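Local coordinates for proximal thread matrix protein 1 (Mytilus galloprovincialis, PDB 4CN9) that probably binds collagen in the matrix of the mussel byssus through two von Willebrand factor type A domains, and holds zinc at a MIDAS motif, at residues A256-A261 with K363-L368; G341-R346 with E380-L385; D55-F60 with G102-S107; N73-K78 with G128-V133; G137-I142 with S177-P182. One frame throughout, in Å; residues are numbered along the deposited sequence.

How the interactions relate
The five contacts fall into two groups, one in each von Willebrand factor type A domain. Interactions 1 and 2 belong to the second domain, their centres 11 Å apart: segment 341-346 of the helix pair packs on Val258 and Leu367, with Leu367 CD1 3.8 Å from Leu342 CD2. In the first domain, interaction 3 joins the central strand 54-61 to its neighbour on the other flank, 100-106, and Met132 and Val133 of interaction 4 and Gly137, Gln139, Thr140 and Glu141 of interaction 5 touch it. Interaction 5 lies nearest the MIDAS zinc, the Thr140 side chain about 4 Å away, and Phe106 of interaction 3 about 8 Å. Interactions 1 and 3 are centred 38 Å apart.

Interaction 1. Residues A256-A261 with K363-L368; sequences AFVFDA and KVVILL
Ala256 and Val258 are stitched to the strand of Val364, Ile366 and Leu368 by four main-chain hydrogen bonds, and Asp260 N adds a fifth. The alternation is that of parallel strands: Ala256 N gives to Val364 O (2.8 Å), Ile366 N gives to Ala256 O, Val258 N gives to Ile366 O, Leu368 N gives to Val258 O, and Asp260 N gives to Leu368 O (3.1 Å). The strand axes run 17° apart. Weaker CA-H...O contacts lie between these bonds, as from Leu367 CA to Val258 O at 3.2 Å.

Apolar contacts divide between the two faces of the sheet. On one, the Phe257 ring and the Ile366 side chain run side by side in the same direction, Phe257 CE1 reaching Ile366 CD1 at 3.8 Å. Farther along this face Phe259 CB meets Leu368 CB, while the ring of Phe259 turns off toward Tyr273, Met276 and Met280 of helix 272-285. On the other face Val258 forks over the neighbouring strand: CG2 approaches Val365 CG1 at 3.7 Å and CG1 approaches Leu367 CD1 at 4.0 Å. The fork follows from chi1 of 178°, which sets CG1 opposite the main-chain nitrogen and CG2 opposite the carbonyl carbon.

One polar side chain enters at the C-terminal end: Asp260 accepts from Ser262 N through OD1 and from Asp370 N through OD2. The contact thus joins two central strands of the second von Willebrand factor type A domain. Direction and register rest on the main-chain bonds, while buried hydrocarbon fills both faces, and the one carboxylate is satisfied by main-chain N-H groups.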
# COMPACT_ATOMS: atom_id res chain seq x y z
N ALA A 256 -14.52 7.98 -5.32
CA ALA A 256 -15.14 7.76 -6.62
C ALA A 256 -15.39 6.29 -6.91
O ALA A 256 -14.46 5.47 -6.90
CB ALA A 256 -14.28 8.40 -7.71
N PHE A 257 -16.66 5.96 -7.17
CA PHE A 257 -17.01 4.65 -7.70
C PHE A 257 -16.81 4.70 -9.21
O PHE A 257 -17.38 5.55 -9.88
CB PHE A 257 -18.46 4.28 -7.43
CG PHE A 257 -18.77 4.07 -5.98
CD1 PHE A 257 -18.30 2.96 -5.32
CD2 PHE A 257 -19.55 4.99 -5.29
CE1 PHE A 257 -18.59 2.76 -3.98
CE2 PHE A 257 -19.85 4.80 -3.95
CZ PHE A 257 -19.37 3.68 -3.29
N VAL A 258 -16.00 3.79 -9.72
CA VAL A 258 -15.77 3.70 -11.15
C VAL A 258 -16.25 2.32 -11.54
O VAL A 258 -15.56 1.33 -11.27
CB VAL A 258 -14.29 3.87 -11.48
CG1 VAL A 258 -14.06 3.74 -12.98
CG2 VAL A 258 -13.79 5.22 -10.96
N PHE A 259 -17.44 2.24 -12.12
CA PHE A 259 -18.02 0.93 -12.36
C PHE A 259 -18.59 0.63 -13.74
O PHE A 259 -19.01 1.50 -14.49
CB PHE A 259 -19.03 0.58 -11.28
CG PHE A 259 -20.29 1.38 -11.29
CD1 PHE A 259 -21.39 0.96 -12.04
CD2 PHE A 259 -20.42 2.51 -10.49
CE1 PHE A 259 -22.58 1.68 -12.02
CE2 PHE A 259 -21.61 3.24 -10.47
CZ PHE A 259 -22.69 2.83 -11.24
N ASP A 260 -18.54 -0.67 -14.02
CA ASP A 260 -18.95 -1.31 -15.25
C ASP A 260 -20.44 -1.10 -15.47
O ASP A 260 -21.25 -1.38 -14.58
CB ASP A 260 -18.62 -2.80 -15.08
CG ASP A 260 -18.90 -3.63 -16.30
OD1 ASP A 260 -19.50 -3.16 -17.28
OD2 ASP A 260 -18.48 -4.82 -16.25
N ALA A 261 -20.79 -0.57 -16.64
CA ALA A 261 -22.20 -0.38 -17.01
C ALA A 261 -22.51 -1.05 -18.35
O ALA A 261 -23.48 -0.69 -19.01
CB ALA A 261 -22.55 1.10 -17.05
N LYS A 363 -8.07 10.59 -1.10
CA LYS A 363 -8.77 10.27 -2.35
C LYS A 363 -8.76 8.77 -2.54
O LYS A 363 -7.73 8.12 -2.32
CB LYS A 363 -8.09 10.96 -3.54
CG LYS A 363 -8.15 12.49 -3.48
CD LYS A 363 -7.41 13.15 -4.64
CE LYS A 363 -5.92 12.85 -4.60
NZ LYS A 363 -5.23 13.48 -3.43
N VAL A 364 -9.91 8.22 -2.94
CA VAL A 364 -10.08 6.79 -3.12
C VAL A 364 -10.88 6.52 -4.40
O VAL A 364 -11.85 7.20 -4.70
CB VAL A 364 -10.85 6.14 -1.93
CG1 VAL A 364 -10.92 4.62 -2.09
CG2 VAL A 364 -10.21 6.50 -0.58
N VAL A 365 -10.46 5.51 -5.15
CA VAL A 365 -11.26 4.96 -6.22
C VAL A 365 -11.61 3.52 -5.89
O VAL A 365 -10.75 2.72 -5.52
CB VAL A 365 -10.50 4.95 -7.58
CG1 VAL A 365 -11.19 4.01 -8.58
CG2 VAL A 365 -10.40 6.36 -8.15
N ILE A 366 -12.89 3.19 -6.01
CA ILE A 366 -13.30 1.81 -5.91
C ILE A 366 -13.81 1.43 -7.29
O ILE A 366 -14.82 1.94 -7.74
CB ILE A 366 -14.43 1.63 -4.91
CG1 ILE A 366 -13.99 2.08 -3.52
CG2 ILE A 366 -14.88 0.17 -4.87
CD1 ILE A 366 -15.11 2.19 -2.53
N LEU A 367 -13.09 0.51 -7.94
CA LEU A 367 -13.43 0.08 -9.29
C LEU A 367 -14.03 -1.32 -9.28
O LEU A 367 -13.54 -2.23 -8.58
CB LEU A 367 -12.19 0.11 -10.18
CG LEU A 367 -12.44 -0.15 -11.67
CD1 LEU A 367 -11.53 0.72 -12.53
CD2 LEU A 367 -12.25 -1.60 -12.00
N LEU A 368 -15.10 -1.49 -10.06
CA LEU A 368 -15.79 -2.77 -10.20
C LEU A 368 -15.93 -3.11 -11.69
O LEU A 368 -16.43 -2.30 -12.47
CB LEU A 368 -17.19 -2.67 -9.57
CG LEU A 368 -17.39 -2.59 -8.06
CD1 LEU A 368 -18.17 -1.35 -7.62
CD2 LEU A 368 -18.12 -3.87 -7.60

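Interaction 2. Residues G341-R346 with E380-L385; sequences GLENAR and EHESSL
Leu385 lays its CD1 methyl over the guanidinium of Arg346, 3.5 Å from CZ and above the centre of the group. Its CB also rests against the arginine chain, 3.6 Å from Arg346 CD. The same guanidinium meets Glu382 at its edge: NE and NH2 both donate to Glu382 OE1, at 3.1 Å and 3.0 Å, in a side-on salt bridge that converges on one oxygen. NH2 meets the syn lone pair of Glu382 OE1, whereas NE comes in nearly along its C-O bond. Guanidinium and carboxylate planes differ by 22°, so the two groups are almost coplanar, and the double grip together with the methyl above should limit rotation of the arginine head.

The bend in Arg346 at chi3 (63°) turns the guanidinium back to the acid after an extended start. Glu382 is folded too, and its carboxylate lies alongside Glu343, with OE1 3.6 Å from Glu343 CB. Nearer the sheet the contact becomes apolar: Leu342 CB meets Glu382 CB at 3.8 Å, and Leu342 also touches Leu386 and Ile410.

The two helices run in nearly the same direction, 26° apart, with axes 8.9 Å from each other. Strand 362-369 lies between them in sequence, and both helices cover one side of the mixed, mostly parallel sheet, an arrangement characteristic of the Rossmann-like alpha/beta fold of von Willebrand factor type A domains.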
# COMPACT_ATOMS: atom_id res chain seq x y z
N GLY A 341 -12.56 4.69 -17.79
CA GLY A 341 -13.14 4.97 -16.48
C GLY A 341 -12.14 5.64 -15.54
O GLY A 341 -12.45 6.63 -14.88
N LEU A 342 -10.95 5.08 -15.47
CA LEU A 342 -9.88 5.62 -14.63
C LEU A 342 -9.41 7.00 -15.13
O LEU A 342 -9.20 7.91 -14.32
CB LEU A 342 -8.71 4.65 -14.57
CG LEU A 342 -8.96 3.35 -13.79
CD1 LEU A 342 -7.85 2.37 -14.01
CD2 LEU A 342 -9.14 3.63 -12.29
N GLU A 343 -9.23 7.14 -16.45
CA GLU A 343 -8.88 8.45 -17.04
C GLU A 343 -9.93 9.51 -16.68
O GLU A 343 -9.59 10.64 -16.29
CB GLU A 343 -8.76 8.34 -18.58
CG GLU A 343 -8.48 9.69 -19.27
CD GLU A 343 -9.09 9.81 -20.68
OE1 GLU A 343 -10.16 9.21 -20.98
OE2 GLU A 343 -8.50 10.52 -21.51
N ASN A 344 -11.20 9.16 -16.83
CA ASN A 344 -12.27 10.07 -16.53
C ASN A 344 -12.23 10.51 -15.05
O ASN A 344 -12.40 11.69 -14.74
CB ASN A 344 -13.62 9.43 -16.89
CG ASN A 344 -14.77 10.42 -16.85
OD1 ASN A 344 -15.19 10.86 -15.78
ND2 ASN A 344 -15.31 10.74 -18.01
N ALA A 345 -11.98 9.57 -14.14
CA ALA A 345 -11.91 9.92 -12.73
C ALA A 345 -10.76 10.90 -12.55
O ALA A 345 -10.88 11.89 -11.82
CB ALA A 345 -11.68 8.68 -11.88
N ARG A 346 -9.65 10.65 -13.25
CA ARG A 346 -8.46 11.47 -13.10
C ARG A 346 -8.66 12.90 -13.63
O ARG A 346 -8.25 13.87 -12.99
CB ARG A 346 -7.27 10.81 -13.78
CG ARG A 346 -5.96 11.59 -13.63
CD ARG A 346 -4.78 10.80 -14.18
NE ARG A 346 -4.89 10.54 -15.61
CZ ARG A 346 -4.47 11.36 -16.57
NH1 ARG A 346 -3.89 12.53 -16.26
NH2 ARG A 346 -4.62 11.03 -17.84
N GLU A 380 -3.04 0.32 -16.66
CA GLU A 380 -1.78 0.44 -15.93
C GLU A 380 -1.31 1.90 -15.89
O GLU A 380 -0.95 2.41 -14.83
CB GLU A 380 -0.70 -0.43 -16.58
CG GLU A 380 0.72 -0.18 -16.05
CD GLU A 380 1.05 -0.98 -14.80
OE1 GLU A 380 0.23 -1.84 -14.39
OE2 GLU A 380 2.14 -0.76 -14.21
N HIS A 381 -1.35 2.57 -17.03
CA HIS A 381 -0.90 3.96 -17.09
C HIS A 381 -1.82 4.92 -16.32
O HIS A 381 -1.34 5.79 -15.58
CB HIS A 381 -0.76 4.40 -18.54
CG HIS A 381 -0.26 5.80 -18.69
ND1 HIS A 381 -1.02 6.82 -19.23
CD2 HIS A 381 0.93 6.36 -18.36
CE1 HIS A 381 -0.32 7.94 -19.22
NE2 HIS A 381 0.87 7.69 -18.71
N GLU A 382 -3.13 4.78 -16.50
CA GLU A 382 -4.08 5.69 -15.84
C GLU A 382 -4.06 5.50 -14.33
O GLU A 382 -4.18 6.46 -13.57
CB GLU A 382 -5.51 5.52 -16.38
CG GLU A 382 -5.66 5.76 -17.87
CD GLU A 382 -5.32 7.18 -18.30
OE1 GLU A 382 -5.39 8.11 -17.47
OE2 GLU A 382 -4.97 7.35 -19.48
N SER A 383 -3.90 4.26 -13.87
CA SER A 383 -3.85 4.01 -12.44
C SER A 383 -2.54 4.54 -11.87
O SER A 383 -2.51 5.07 -10.78
CB SER A 383 -3.98 2.51 -12.14
OG SER A 383 -3.03 1.77 -12.89
N SER A 384 -1.44 4.40 -12.61
CA SER A 384 -0.16 4.93 -12.15
C SER A 384 -0.25 6.44 -11.89
O SER A 384 0.19 6.92 -10.84
CB SER A 384 0.94 4.63 -13.17
OG SER A 384 2.15 5.24 -12.76
N LEU A 385 -0.84 7.16 -12.83
CA LEU A 385 -1.03 8.60 -12.72
C LEU A 385 -1.92 8.95 -11.54
O LEU A 385 -1.61 9.87 -10.78
CB LEU A 385 -1.62 9.16 -14.02
CG LEU A 385 -0.71 9.14 -15.25
CD1 LEU A 385 -1.33 9.89 -16.43
CD2 LEU A 385 0.65 9.71 -14.91

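Interaction 3. Residues D55-F60 with G102-S107; sequences DIIVLF and GVVQFS
Leu59 and Val104 stand side by side on one face of two parallel strands, with CD1 of the leucine only 3.5 Å from CG1 of the valine, tighter than usual for carbon atoms. Leu59 CG also meets Phe106 CD1 at 3.7 Å, the two side chains crossing at about a right angle. Chi1 of 82° turns the Phe106 ring toward the neighbouring strand, with Leu59 C and Phe60 N at its edge. On the same face Ile57 CG2 touches Val104 CG2, and Ile57 CD1 lies 4.0 Å from Gly102 CA. On the opposite face Phe60 CB packs on Val103 CG1 (4.1 Å).

Five main-chain hydrogen bonds set this register, alternating from Gly102 N to Ile56 O (2.9 Å) through to Phe106 N to Phe60 O (3.0 Å); the axes diverge by 20°. Farther out, Gln105 NE2 donates to Asp62 OD2 and Val133 O, anchoring the end of strand 100-106 beside the MIDAS residues.

Strand 166-173 borders strand 54-61 on its other flank, and strand 110-112 borders strand 100-106. Helix 142-153 covers the Leu59 and Val104 face, touching Ile57, Val104 and Phe106; Tyr74 and Met77 of helix 73-85 meet Phe60 on the reverse.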
# COMPACT_ATOMS: atom_id res chain seq x y z
N ASP A 55 8.38 1.44 16.58
CA ASP A 55 9.35 0.35 16.64
C ASP A 55 9.73 0.04 15.18
O ASP A 55 8.87 -0.34 14.37
CB ASP A 55 8.77 -0.88 17.36
CG ASP A 55 8.64 -0.67 18.88
OD1 ASP A 55 9.46 0.05 19.48
OD2 ASP A 55 7.70 -1.27 19.48
N ILE A 56 10.99 0.29 14.83
CA ILE A 56 11.45 0.16 13.45
C ILE A 56 12.42 -1.02 13.32
O ILE A 56 13.40 -1.12 14.05
CB ILE A 56 12.14 1.45 12.98
CG1 ILE A 56 11.20 2.65 13.13
CG2 ILE A 56 12.58 1.31 11.55
CD1 ILE A 56 11.90 3.93 13.53
N ILE A 57 12.11 -1.93 12.40
CA ILE A 57 12.98 -3.03 12.06
C ILE A 57 13.49 -2.86 10.65
O ILE A 57 12.71 -2.72 9.71
CB ILE A 57 12.24 -4.38 12.16
CG1 ILE A 57 11.70 -4.57 13.58
CG2 ILE A 57 13.16 -5.52 11.75
CD1 ILE A 57 12.78 -4.76 14.64
N VAL A 58 14.81 -2.85 10.49
CA VAL A 58 15.42 -2.94 9.17
C VAL A 58 15.81 -4.38 8.85
O VAL A 58 16.50 -5.03 9.63
CB VAL A 58 16.66 -2.03 9.05
CG1 VAL A 58 17.34 -2.22 7.71
CG2 VAL A 58 16.26 -0.58 9.27
N LEU A 59 15.34 -4.86 7.71
CA LEU A 59 15.66 -6.19 7.18
C LEU A 59 16.72 -5.99 6.10
O LEU A 59 16.46 -5.41 5.04
CB LEU A 59 14.37 -6.80 6.61
CG LEU A 59 14.14 -8.30 6.48
CD1 LEU A 59 14.71 -9.13 7.64
CD2 LEU A 59 12.64 -8.52 6.36
N PHE A 60 17.92 -6.45 6.42
CA PHE A 60 19.17 -6.06 5.77
C PHE A 60 19.69 -7.29 5.01
O PHE A 60 20.11 -8.26 5.64
CB PHE A 60 20.12 -5.65 6.91
CG PHE A 60 21.45 -5.09 6.48
CD1 PHE A 60 22.44 -5.91 5.94
CD2 PHE A 60 21.72 -3.74 6.67
CE1 PHE A 60 23.67 -5.38 5.59
CE2 PHE A 60 22.95 -3.20 6.31
CZ PHE A 60 23.92 -4.01 5.78
N GLY A 102 15.71 -1.91 15.54
CA GLY A 102 16.36 -3.21 15.48
C GLY A 102 16.76 -3.57 14.05
O GLY A 102 16.21 -3.05 13.08
N VAL A 103 17.72 -4.48 13.91
CA VAL A 103 18.19 -4.87 12.60
C VAL A 103 18.31 -6.37 12.52
O VAL A 103 18.88 -7.02 13.40
CB VAL A 103 19.55 -4.26 12.28
CG1 VAL A 103 20.06 -4.78 10.94
CG2 VAL A 103 19.46 -2.74 12.27
N VAL A 104 17.77 -6.90 11.43
CA VAL A 104 17.77 -8.32 11.15
C VAL A 104 18.41 -8.56 9.79
O VAL A 104 18.00 -7.97 8.78
CB VAL A 104 16.31 -8.82 11.11
CG1 VAL A 104 16.23 -10.24 10.59
CG2 VAL A 104 15.70 -8.68 12.50
N GLN A 105 19.45 -9.40 9.77
CA GLN A 105 20.14 -9.74 8.53
C GLN A 105 19.50 -10.98 7.91
O GLN A 105 19.06 -11.88 8.62
CB GLN A 105 21.64 -10.03 8.77
CG GLN A 105 22.40 -8.90 9.43
CD GLN A 105 23.73 -9.35 10.08
OE1 GLN A 105 24.03 -8.99 11.22
NE2 GLN A 105 24.52 -10.13 9.36
N PHE A 106 19.43 -11.02 6.59
CA PHE A 106 18.84 -12.16 5.91
C PHE A 106 19.52 -12.43 4.57
O PHE A 106 19.88 -11.49 3.84
CB PHE A 106 17.33 -11.95 5.70
CG PHE A 106 17.00 -11.11 4.48
CD1 PHE A 106 16.97 -9.72 4.57
CD2 PHE A 106 16.75 -11.71 3.26
CE1 PHE A 106 16.70 -8.95 3.44
CE2 PHE A 106 16.48 -10.95 2.13
CZ PHE A 106 16.45 -9.57 2.22
N SER A 107 19.73 -13.71 4.28
CA SER A 107 20.11 -14.18 2.96
C SER A 107 19.89 -15.70 2.96
O SER A 107 18.81 -16.19 2.61
CB SER A 107 21.55 -13.80 2.55
OG SER A 107 22.53 -14.08 3.54

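Interaction 4. Residues N73-K78 with G128-V133; sequences NYQMMK and GIQDMV
A buried lysine bonded to main-chain carbonyls, and a paired-amide contact, join helix 73-85 to helix 122-130 in the first von Willebrand factor type A domain. Lys78 carries the larger part. Its chain is extended beyond CG, with chi2, chi3 and chi4 all near 180°, and so carries NZ past Ile129 to the main chain of residues 130-132. There NZ donates to two main-chain oxygens, Gln130 O at 2.9 Å and Met132 O at 2.7 Å. The second bond lies in the carbonyl plane, whereas NZ stands 48° out of the plane of the first. On the way the methylenes pass Ile129: Lys78 CB lies 3.9 Å from Ile129 CG2, and CE 3.5 Å from Ile129 O.

Gln75 and Gln130 form the second element. Gln130 NE2 gives to Gln75 OE1 (3.1 Å) and Gln75 NE2 gives to Gln130 OE1 (3.2 Å), a reciprocal two-bond pairing whose amide planes are only 18° apart. Each has a further partner: Gln75 NE2 bonds Asp79 OD1, and Gln130 OE1 accepts from Lys82 NZ.

Met132, whose CB meets Lys78 CE, packs its side chain on Phe60, Val103 and Gln105, the CE methyl against the last two.

The helix dipole may make Gln130 O a better acceptor for the ammonium, and Met132 O adds a second, closer carbonyl; the charge is met largely by main-chain oxygens, with no carboxylate of the two segments in contact.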
# COMPACT_ATOMS: atom_id res chain seq x y z
N ASN A 73 30.12 -1.69 -0.70
CA ASN A 73 28.66 -1.71 -0.63
C ASN A 73 28.09 -1.82 0.79
O ASN A 73 27.19 -1.06 1.14
CB ASN A 73 28.10 -2.82 -1.51
CG ASN A 73 28.18 -2.49 -2.98
OD1 ASN A 73 28.29 -1.32 -3.35
ND2 ASN A 73 28.12 -3.51 -3.83
N TYR A 74 28.59 -2.76 1.60
CA TYR A 74 28.03 -2.95 2.94
C TYR A 74 28.19 -1.69 3.79
O TYR A 74 27.31 -1.35 4.58
CB TYR A 74 28.68 -4.13 3.67
CG TYR A 74 28.13 -5.48 3.26
CD1 TYR A 74 26.76 -5.72 3.24
CD2 TYR A 74 28.99 -6.51 2.88
CE1 TYR A 74 26.26 -6.97 2.86
CE2 TYR A 74 28.50 -7.75 2.49
CZ TYR A 74 27.13 -7.97 2.49
OH TYR A 74 26.63 -9.21 2.12
N GLN A 75 29.32 -1.00 3.64
CA GLN A 75 29.52 0.23 4.40
C GLN A 75 28.47 1.28 4.02
O GLN A 75 27.97 2.01 4.88
CB GLN A 75 30.93 0.80 4.20
CG GLN A 75 31.25 1.92 5.16
CD GLN A 75 30.95 1.55 6.61
OE1 GLN A 75 31.51 0.60 7.15
NE2 GLN A 75 30.04 2.28 7.24
N MET A 76 28.13 1.35 2.73
CA MET A 76 27.14 2.30 2.25
C MET A 76 25.75 1.94 2.75
O MET A 76 24.94 2.82 3.04
CB MET A 76 27.15 2.36 0.72
CG MET A 76 28.45 2.95 0.17
SD MET A 76 28.46 3.23 -1.62
CE MET A 76 30.05 4.05 -1.78
N MET A 77 25.47 0.64 2.84
CA MET A 77 24.20 0.19 3.40
C MET A 77 24.13 0.57 4.86
O MET A 77 23.12 1.07 5.33
CB MET A 77 24.04 -1.33 3.24
CG MET A 77 23.83 -1.77 1.83
SD MET A 77 23.77 -3.58 1.65
CE MET A 77 22.18 -3.90 2.45
N LYS A 78 25.22 0.36 5.58
CA LYS A 78 25.25 0.67 7.00
C LYS A 78 25.04 2.15 7.24
O LYS A 78 24.31 2.56 8.15
CB LYS A 78 26.59 0.24 7.61
CG LYS A 78 26.73 -1.25 7.77
CD LYS A 78 28.08 -1.63 8.29
CE LYS A 78 28.13 -3.12 8.60
NZ LYS A 78 29.37 -3.50 9.30
N GLY A 128 26.01 -0.33 16.99
CA GLY A 128 25.48 -1.65 16.69
C GLY A 128 25.45 -1.93 15.20
O GLY A 128 25.86 -2.99 14.75
N ILE A 129 24.97 -0.96 14.42
CA ILE A 129 24.91 -1.10 12.96
C ILE A 129 26.32 -1.26 12.38
O ILE A 129 26.59 -2.15 11.55
CB ILE A 129 24.22 0.12 12.33
CG1 ILE A 129 22.73 0.11 12.68
CG2 ILE A 129 24.43 0.15 10.83
CD1 ILE A 129 22.07 1.46 12.51
N GLN A 130 27.24 -0.42 12.84
CA GLN A 130 28.62 -0.47 12.36
C GLN A 130 29.28 -1.83 12.66
O GLN A 130 30.05 -2.36 11.85
CB GLN A 130 29.45 0.66 12.99
CG GLN A 130 30.86 0.75 12.42
CD GLN A 130 30.85 0.84 10.90
OE1 GLN A 130 30.05 1.56 10.32
NE2 GLN A 130 31.74 0.10 10.25
N ASP A 131 28.94 -2.41 13.80
CA ASP A 131 29.56 -3.64 14.26
C ASP A 131 28.96 -4.89 13.63
O ASP A 131 29.44 -5.99 13.88
CB ASP A 131 29.43 -3.77 15.78
CG ASP A 131 30.37 -2.85 16.52
OD1 ASP A 131 31.33 -2.33 15.90
OD2 ASP A 131 30.15 -2.64 17.73
N MET A 132 27.91 -4.74 12.83
CA MET A 132 27.30 -5.90 12.17
C MET A 132 28.29 -6.58 11.25
O MET A 132 29.01 -5.91 10.51
CB MET A 132 26.11 -5.49 11.31
CG MET A 132 24.89 -5.01 12.03
SD MET A 132 23.77 -4.27 10.81
CE MET A 132 23.41 -5.71 9.82
N VAL A 133 28.26 -7.90 11.27
CA VAL A 133 29.06 -8.72 10.38
C VAL A 133 28.18 -9.41 9.34
O VAL A 133 27.46 -10.36 9.68
CB VAL A 133 29.81 -9.80 11.18
CG1 VAL A 133 30.73 -10.60 10.26
CG2 VAL A 133 30.59 -9.18 12.32

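Interaction 5. Residues G137-I142 with S177-P182; sequences GGQTEI and SNAGAP
Backbones 139-142 and 177-180 run at 96° to each other and meet at Thr140 and Ser177, whose CA atoms are 5.1 Å apart. Both are loops at the MIDAS end of the von Willebrand factor type A domain, and Thr140 lies with its side chain about 4 Å from the bound zinc, close to Ser63.

Thr140 is held through its main chain by Asn178: Thr140 N donates to Asn178 OD1 at 2.9 Å, nearly straight at 169°, and Asn178 N returns a bond to Thr140 O at 3.0 Å. In Asn178, CG sits between the backbone N and the carbonyl carbon, which places the amide oxygen within bonding distance of that N-H. Ser177 CA adds a CA-H...O contact to the same oxygen, Thr140 O, at 3.2 Å. Together these bonds probably help to position the threonine beside the metal.

Glu141 passes over the other loop, its CG 3.5 Å from Ala179 O. Its carboxylate finds its polar partners beyond these segments: OE1 bonds Thr144 OG1 and OE2 accepts from Gly109 N. Glycine at 180 suits the positive phi there and lets the chain run close by, Gly180 CA lying 3.7 Å from Glu141 OE1.

At the start of helix 142-153, Ile142 N makes a weak hydrogen bond to Ser177 OG, 3.3 Å long and bent to 133°.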
# COMPACT_ATOMS: atom_id res chain seq x y z
N GLY A 137 25.54 -14.84 2.50
CA GLY A 137 24.84 -16.08 2.19
C GLY A 137 24.67 -16.29 0.70
O GLY A 137 24.67 -15.34 -0.10
N GLY A 138 24.50 -17.56 0.32
CA GLY A 138 24.39 -17.94 -1.08
C GLY A 138 22.97 -18.02 -1.61
O GLY A 138 22.76 -18.49 -2.72
N GLN A 139 22.01 -17.57 -0.80
CA GLN A 139 20.59 -17.59 -1.12
C GLN A 139 19.99 -16.26 -0.67
O GLN A 139 20.58 -15.55 0.12
CB GLN A 139 19.86 -18.68 -0.34
CG GLN A 139 20.33 -20.10 -0.55
CD GLN A 139 19.48 -21.09 0.22
OE1 GLN A 139 18.78 -20.73 1.17
NE2 GLN A 139 19.53 -22.36 -0.18
N THR A 140 18.77 -15.97 -1.13
CA THR A 140 18.04 -14.77 -0.68
C THR A 140 16.63 -15.15 -0.22
O THR A 140 15.72 -15.31 -1.03
CB THR A 140 17.97 -13.72 -1.80
OG1 THR A 140 19.30 -13.37 -2.22
CG2 THR A 140 17.25 -12.44 -1.34
N GLU A 141 16.45 -15.29 1.09
CA GLU A 141 15.17 -15.73 1.64
C GLU A 141 14.38 -14.56 2.21
O GLU A 141 14.32 -14.38 3.43
CB GLU A 141 15.38 -16.78 2.73
CG GLU A 141 16.11 -18.03 2.31
CD GLU A 141 16.36 -18.97 3.50
OE1 GLU A 141 15.42 -19.19 4.30
OE2 GLU A 141 17.48 -19.47 3.66
N ILE A 142 13.76 -13.79 1.34
CA ILE A 142 13.00 -12.62 1.76
C ILE A 142 11.85 -13.05 2.67
O ILE A 142 11.58 -12.42 3.70
CB ILE A 142 12.47 -11.84 0.53
CG1 ILE A 142 13.65 -11.27 -0.28
CG2 ILE A 142 11.50 -10.75 0.96
CD1 ILE A 142 13.27 -10.34 -1.45
N SER A 177 13.71 -13.30 -4.15
CA SER A 177 13.57 -14.38 -3.18
C SER A 177 13.68 -15.68 -3.95
O SER A 177 12.95 -15.89 -4.92
CB SER A 177 12.20 -14.28 -2.48
OG SER A 177 12.19 -15.00 -1.26
N ASN A 178 14.58 -16.57 -3.54
CA ASN A 178 14.78 -17.82 -4.28
C ASN A 178 14.88 -19.06 -3.41
O ASN A 178 15.34 -20.10 -3.87
CB ASN A 178 16.01 -17.74 -5.19
CG ASN A 178 17.31 -17.52 -4.42
OD1 ASN A 178 17.31 -17.44 -3.20
ND2 ASN A 178 18.42 -17.46 -5.14
N ALA A 179 14.44 -18.94 -2.16
CA ALA A 179 14.42 -20.07 -1.24
C ALA A 179 13.67 -19.67 0.04
O ALA A 179 13.38 -18.50 0.25
CB ALA A 179 15.84 -20.51 -0.91
N GLY A 180 13.33 -20.66 0.85
CA GLY A 180 12.72 -20.42 2.15
C GLY A 180 11.22 -20.16 2.09
O GLY A 180 10.55 -20.53 1.14
N ALA A 181 10.71 -19.49 3.12
CA ALA A 181 9.29 -19.22 3.23
C ALA A 181 8.80 -18.38 2.05
O ALA A 181 9.45 -17.41 1.67
CB ALA A 181 8.99 -18.54 4.54
N PRO A 182 7.65 -18.75 1.46
CA PRO A 182 7.09 -17.96 0.35
C PRO A 182 6.76 -16.54 0.82
O PRO A 182 6.04 -16.40 1.80
CB PRO A 182 5.81 -18.73 -0.02
CG PRO A 182 5.51 -19.61 1.14
CD PRO A 182 6.82 -19.93 1.78